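Side-chain contacts in DUF4595 domain-containing protein (Bacteroides vulgatus, PDB 3TZG), which is of unknown function but folds as a porin-like beta barrel, and may be related to outer-membrane barrel proteins: residues V175-G180 / I204-N209; E232-Y235 / K239-S242. All blocks are in the same frame, centred on the assembly; numbering follows the deposited sequence.

Contact 1 (V175-G180 / I204-N209); sequences VIDYDG and IGYCMN
Inside the porin-like barrel, the last part of the loop before helix 181-188, residues 175-180, meets the inward-facing side chains of residues 204-208 of barrel-wall strand 199-208. The touch is light: no direct hydrogen bond joins the two segments, and the backbones stay far apart, with Asp177 CA 9.9 Å from Tyr206 CA. Tyrosine suits such a distance because its long, rigid ring carries a polar group far from its own strand. With CG anti to the carbonyl carbon (chi1 -60°), the Tyr206 ring extends toward the loop. Asp177 OD1 meets the ring at its edge and in its plane, 3.3 Å from Tyr206 CE1, an approach consistent with the slightly positive ring hydrogens; the carboxylate is turned 41° from the ring. A weak hydrogen bond from Thr155, on neighbouring strand 150-158, also reaches Asp177 OD1, and these two partners of its carboxylate suit an aspartate here. Tyr157 and Tyr128 hold the backbone N and O of the same residue. Ile204, buried two residues earlier on the strand, adds the apolar half: its CD1 lies 4.4 Å from Val175 CB, a loose contact between branched side chains, and 3.9 Å from Val175 O. Val175 also leans on Tyr221 of strand 213-224 and thus touches two strands of the wall. A water bridges the segments, donating to Val175 O at 2.7 Å and hydrogen-bonded to Tyr206 OH at 2.8 Å.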
loop_
_atom_site.group_PDB
_atom_site.type_symbol
_atom_site.label_atom_id
_atom_site.label_comp_id
_atom_site.label_asym_id
_atom_site.label_seq_id
_atom_site.Cartn_x
_atom_site.Cartn_y
_atom_site.Cartn_z
ATOM N N VAL A 175 0.089 -2.002 6.684
ATOM C CA VAL A 175 -0.704 -3.174 7.113
ATOM C C VAL A 175 -1.903 -3.515 6.179
ATOM O O VAL A 175 -2.395 -4.650 6.224
ATOM C CB VAL A 175 -1.248 -3.017 8.546
ATOM C CG1 VAL A 175 -0.125 -2.925 9.563
ATOM C CG2 VAL A 175 -2.206 -1.836 8.682
ATOM N N ILE A 176 -2.407 -2.560 5.386
ATOM C CA ILE A 176 -3.602 -2.862 4.565
ATOM C C ILE A 176 -3.209 -3.609 3.272
ATOM O O ILE A 176 -2.015 -3.766 2.956
ATOM C CB ILE A 176 -4.499 -1.642 4.256
ATOM C CG1 ILE A 176 -3.819 -0.672 3.276
ATOM C CG2 ILE A 176 -4.900 -0.990 5.608
ATOM C CD1 ILE A 176 -4.579 0.541 2.910
ATOM N N ASP A 177 -4.265 -4.161 2.613
ATOM C CA ASP A 177 -4.294 -5.007 1.416
ATOM C C ASP A 177 -4.271 -4.184 0.166
ATOM O O ASP A 177 -5.227 -3.462 -0.086
ATOM C CB ASP A 177 -5.597 -5.824 1.453
ATOM C CG ASP A 177 -5.505 -7.223 0.917
ATOM O OD1 ASP A 177 -5.153 -8.133 1.700
ATOM O OD2 ASP A 177 -5.846 -7.426 -0.263
ATOM N N TYR A 178 -3.215 -4.297 -0.643
ATOM C CA TYR A 178 -3.087 -3.569 -1.919
ATOM C C TYR A 178 -2.319 -4.440 -2.951
ATOM O O TYR A 178 -1.665 -5.426 -2.589
ATOM C CB TYR A 178 -2.407 -2.192 -1.726
ATOM C CG TYR A 178 -1.053 -2.295 -1.071
ATOM C CD1 TYR A 178 0.070 -2.667 -1.800
ATOM C CD2 TYR A 178 -0.899 -2.077 0.292
ATOM C CE1 TYR A 178 1.296 -2.875 -1.184
ATOM C CE2 TYR A 178 0.336 -2.229 0.910
ATOM C CZ TYR A 178 1.437 -2.624 0.166
ATOM O OH TYR A 178 2.671 -2.780 0.756
ATOM N N ASP A 179 -2.404 -4.068 -4.234
ATOM C CA ASP A 179 -1.705 -4.813 -5.263
ATOM C C ASP A 179 -0.539 -3.955 -5.820
ATOM O O ASP A 179 -0.771 -2.961 -6.506
ATOM C CB ASP A 179 -2.700 -5.245 -6.360
ATOM C CG ASP A 179 -2.047 -5.659 -7.659
ATOM O OD1 ASP A 179 -1.273 -6.657 -7.645
ATOM O OD2 ASP A 179 -2.257 -4.946 -8.680
ATOM N N GLY A 180 0.691 -4.326 -5.473
ATOM C CA GLY A 180 1.885 -3.639 -5.957
ATOM C C GLY A 180 2.387 -2.455 -5.160
ATOM O O GLY A 180 1.620 -1.800 -4.446
ATOM N N ILE A 204 -6.777 -8.243 11.714
ATOM C CA ILE A 204 -7.094 -8.426 10.293
ATOM C C ILE A 204 -7.464 -9.893 10.037
ATOM O O ILE A 204 -6.768 -10.786 10.547
ATOM C CB ILE A 204 -5.914 -7.989 9.359
ATOM C CG1 ILE A 204 -5.286 -6.648 9.804
ATOM C CG2 ILE A 204 -6.365 -7.995 7.864
ATOM C CD1 ILE A 204 -3.966 -6.402 9.366
ATOM N N GLY A 205 -8.498 -10.110 9.209
ATOM C CA GLY A 205 -8.988 -11.420 8.780
ATOM C C GLY A 205 -9.084 -11.503 7.263
ATOM O O GLY A 205 -9.545 -10.563 6.601
ATOM N N TYR A 206 -8.662 -12.656 6.702
ATOM C CA TYR A 206 -8.649 -12.955 5.276
ATOM C C TYR A 206 -9.506 -14.137 4.924
ATOM O O TYR A 206 -9.290 -15.216 5.467
ATOM C CB TYR A 206 -7.218 -13.261 4.832
ATOM C CG TYR A 206 -6.288 -12.110 5.078
ATOM C CD1 TYR A 206 -6.159 -11.082 4.148
ATOM C CD2 TYR A 206 -5.516 -12.052 6.230
ATOM C CE1 TYR A 206 -5.287 -10.018 4.369
ATOM C CE2 TYR A 206 -4.654 -10.987 6.467
ATOM C CZ TYR A 206 -4.552 -9.966 5.541
ATOM O OH TYR A 206 -3.727 -8.905 5.798
ATOM N N CYS A 207 -10.413 -13.978 3.968
ATOM C CA CYS A 207 -11.215 -15.097 3.516
ATOM C C CYS A 207 -10.979 -15.271 2.016
ATOM O O CYS A 207 -11.476 -14.491 1.214
ATOM C CB CYS A 207 -12.691 -14.896 3.864
ATOM S SG CYS A 207 -13.788 -16.216 3.280
HETATM N N MSE A 208 -10.166 -16.257 1.650
HETATM C CA MSE A 208 -9.825 -16.513 0.258
HETATM C C MSE A 208 -10.781 -17.434 -0.435
HETATM O O MSE A 208 -11.188 -18.472 0.119
HETATM C CB MSE A 208 -8.441 -17.126 0.114
HETATM C CG MSE A 208 -7.356 -16.117 -0.116
HETATM SE SE MSE A 208 -6.626 -15.564 1.586
HETATM C CE MSE A 208 -5.653 -17.192 2.195
ATOM N N ASN A 209 -11.084 -17.074 -1.691
ATOM C CA ASN A 209 -11.887 -17.834 -2.629
ATOM C C ASN A 209 -13.144 -18.425 -1.958
ATOM O O ASN A 209 -13.436 -19.638 -2.045
ATOM C CB ASN A 209 -11.029 -18.933 -3.253
ATOM C CG ASN A 209 -9.880 -18.351 -3.996
ATOM O OD1 ASN A 209 -10.068 -17.590 -4.956
ATOM N ND2 ASN A 209 -8.675 -18.606 -3.490
HETATM O O HOH W 1 -4.035 -6.270 4.894
#

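Contact 2 (E232-Y235 / K239-S242); sequences EVLY and KLLS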
loop_
_atom_site.group_PDB
_atom_site.type_symbol
_atom_site.label_atom_id
_atom_site.label_comp_id
_atom_site.label_asym_id
_atom_site.label_seq_id
_atom_site.Cartn_x
_atom_site.Cartn_y
_atom_site.Cartn_z
ATOM N N GLU A 232 4.031 -4.266 13.825
ATOM C CA GLU A 232 4.219 -5.721 13.721
ATOM C C GLU A 232 2.949 -6.422 13.346
ATOM O O GLU A 232 1.878 -6.008 13.774
ATOM C CB GLU A 232 4.721 -6.325 15.031
ATOM C CG GLU A 232 6.201 -6.181 15.270
ATOM C CD GLU A 232 6.673 -6.813 16.562
ATOM O OE1 GLU A 232 5.874 -6.879 17.527
ATOM O OE2 GLU A 232 7.862 -7.208 16.622
ATOM N N VAL A 233 3.058 -7.499 12.573
ATOM C CA VAL A 233 1.894 -8.298 12.197
ATOM C C VAL A 233 2.228 -9.745 12.589
ATOM O O VAL A 233 3.216 -10.318 12.114
ATOM C CB VAL A 233 1.478 -8.115 10.708
ATOM C CG1 VAL A 233 0.317 -9.048 10.344
ATOM C CG2 VAL A 233 1.106 -6.652 10.424
ATOM N N LEU A 234 1.459 -10.294 13.525
ATOM C CA LEU A 234 1.707 -11.633 14.065
ATOM C C LEU A 234 0.572 -12.640 13.805
ATOM O O LEU A 234 -0.615 -12.294 13.835
ATOM C CB LEU A 234 1.907 -11.560 15.583
ATOM C CG LEU A 234 3.045 -10.736 16.102
ATOM C CD1 LEU A 234 2.612 -10.005 17.312
ATOM C CD2 LEU A 234 4.280 -11.593 16.373
ATOM N N TYR A 235 0.969 -13.909 13.638
ATOM C CA TYR A 235 0.089 -15.050 13.521
ATOM C C TYR A 235 0.273 -15.945 14.742
ATOM O O TYR A 235 1.406 -16.239 15.117
ATOM C CB TYR A 235 0.322 -15.830 12.225
ATOM C CG TYR A 235 -0.517 -17.094 12.167
ATOM C CD1 TYR A 235 -1.855 -17.054 11.769
ATOM C CD2 TYR A 235 0.007 -18.320 12.567
ATOM C CE1 TYR A 235 -2.636 -18.214 11.739
ATOM C CE2 TYR A 235 -0.770 -19.477 12.563
ATOM C CZ TYR A 235 -2.089 -19.425 12.144
ATOM O OH TYR A 235 -2.823 -20.597 12.115
ATOM N N LYS A 239 4.155 -16.110 15.720
ATOM C CA LYS A 239 4.784 -16.113 14.390
ATOM C C LYS A 239 4.780 -14.687 13.827
ATOM O O LYS A 239 3.729 -14.160 13.466
ATOM C CB LYS A 239 4.108 -17.107 13.427
ATOM C CG LYS A 239 4.795 -17.241 12.074
ATOM C CD LYS A 239 3.992 -18.123 11.137
ATOM C CE LYS A 239 4.585 -18.269 9.752
ATOM N NZ LYS A 239 5.833 -19.083 9.750
ATOM N N LEU A 240 5.966 -14.052 13.795
ATOM C CA LEU A 240 6.121 -12.693 13.290
ATOM C C LEU A 240 6.123 -12.742 11.779
ATOM O O LEU A 240 6.916 -13.480 11.201
ATOM C CB LEU A 240 7.401 -12.034 13.851
ATOM C CG LEU A 240 7.663 -10.569 13.498
ATOM C CD1 LEU A 240 6.598 -9.667 14.042
ATOM C CD2 LEU A 240 8.950 -10.132 14.058
ATOM N N LEU A 241 5.204 -12.020 11.144
ATOM C CA LEU A 241 5.078 -12.032 9.691
ATOM C C LEU A 241 5.724 -10.814 9.096
ATOM O O LEU A 241 6.243 -10.918 7.999
ATOM C CB LEU A 241 3.606 -12.132 9.222
ATOM C CG LEU A 241 2.754 -13.309 9.776
ATOM C CD1 LEU A 241 1.375 -13.266 9.248
ATOM C CD2 LEU A 241 3.378 -14.667 9.501
ATOM N N SER A 242 5.685 -9.657 9.786
ATOM C CA SER A 242 6.350 -8.416 9.347
ATOM C C SER A 242 6.642 -7.506 10.529
ATOM O O SER A 242 5.872 -7.452 11.493
ATOM C CB SER A 242 5.525 -7.660 8.314
ATOM O OG SER A 242 4.467 -6.945 8.923
#
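A beta hairpin of the barrel wall, formed by strands 227-235 and 239-247, carries a classic beta bulge here: Leu241 and Ser242 both face Val233. The backbone ladder is the tight part. Leu241 N donates to Val233 O at 2.8 Å, almost in line with the carbonyl, whereas Ser242 N reaches that same oxygen only weakly at 3.5 Å. Val233 N in turn donates to Ser242 O; toward the turn, Tyr235 and Lys239 form a hydrogen-bonded pair, with a nearly straight bond from Tyr235 N to Lys239 O (2.8 Å, 173° at the hydrogen). Beta-branched Val233 suits an extended strand, and it packs CB and CG2 against OG of the small Ser242. On the other face the Leu234 and Leu240 side chains cross obliquely, with Leu234 CD2 3.8 Å from Leu240 CD1. Leu240 CG stands anti to its backbone N (chi1 -176°), carrying CD1 to within 3.7 Å of Glu232 CG, across the extended aliphatic part of the glutamate. Glu232 is buried, and Asn220 gives its OE1 a weak hydrogen bond. The loose side is strand 239-242, where Lys239, Leu240 and Leu241 are solvent-exposed. On the face of Val233 and Tyr235, the Lys239 chain leads away from strand 227-235, extended up to its last torsion, its amine suited to solvent; the Tyr235 ring also leads away, to stack with Tyr215. Between them the side-chain contact is modest: Lys239 CB approaches Tyr235 CB at 4.2 Å, while Leu241 CD1 lies 4.1 Å from that same Tyr235 CB.

Overall arrangement
Contact 1 is partly buried and joins an interior loop to the barrel wall, whereas contact 2 lies at the surface, within the wall between consecutive strands. Their chemistry follows: the loop meets the wall through a few side chains and a bridging water, while the hairpin is stitched by backbone hydrogen bonds, with side chains added on both faces. Strand 213-224 relates them, pairing with 199-208 and with 227-235; its Val217 touches Ile204 as well as Val233 and Leu241, and Tyr215 touches Tyr206 and stacks on Tyr235. With centres about 14 Å apart, the contacts also meet directly, Val175 CG1 packing 4.0 Å from Val233 CG2.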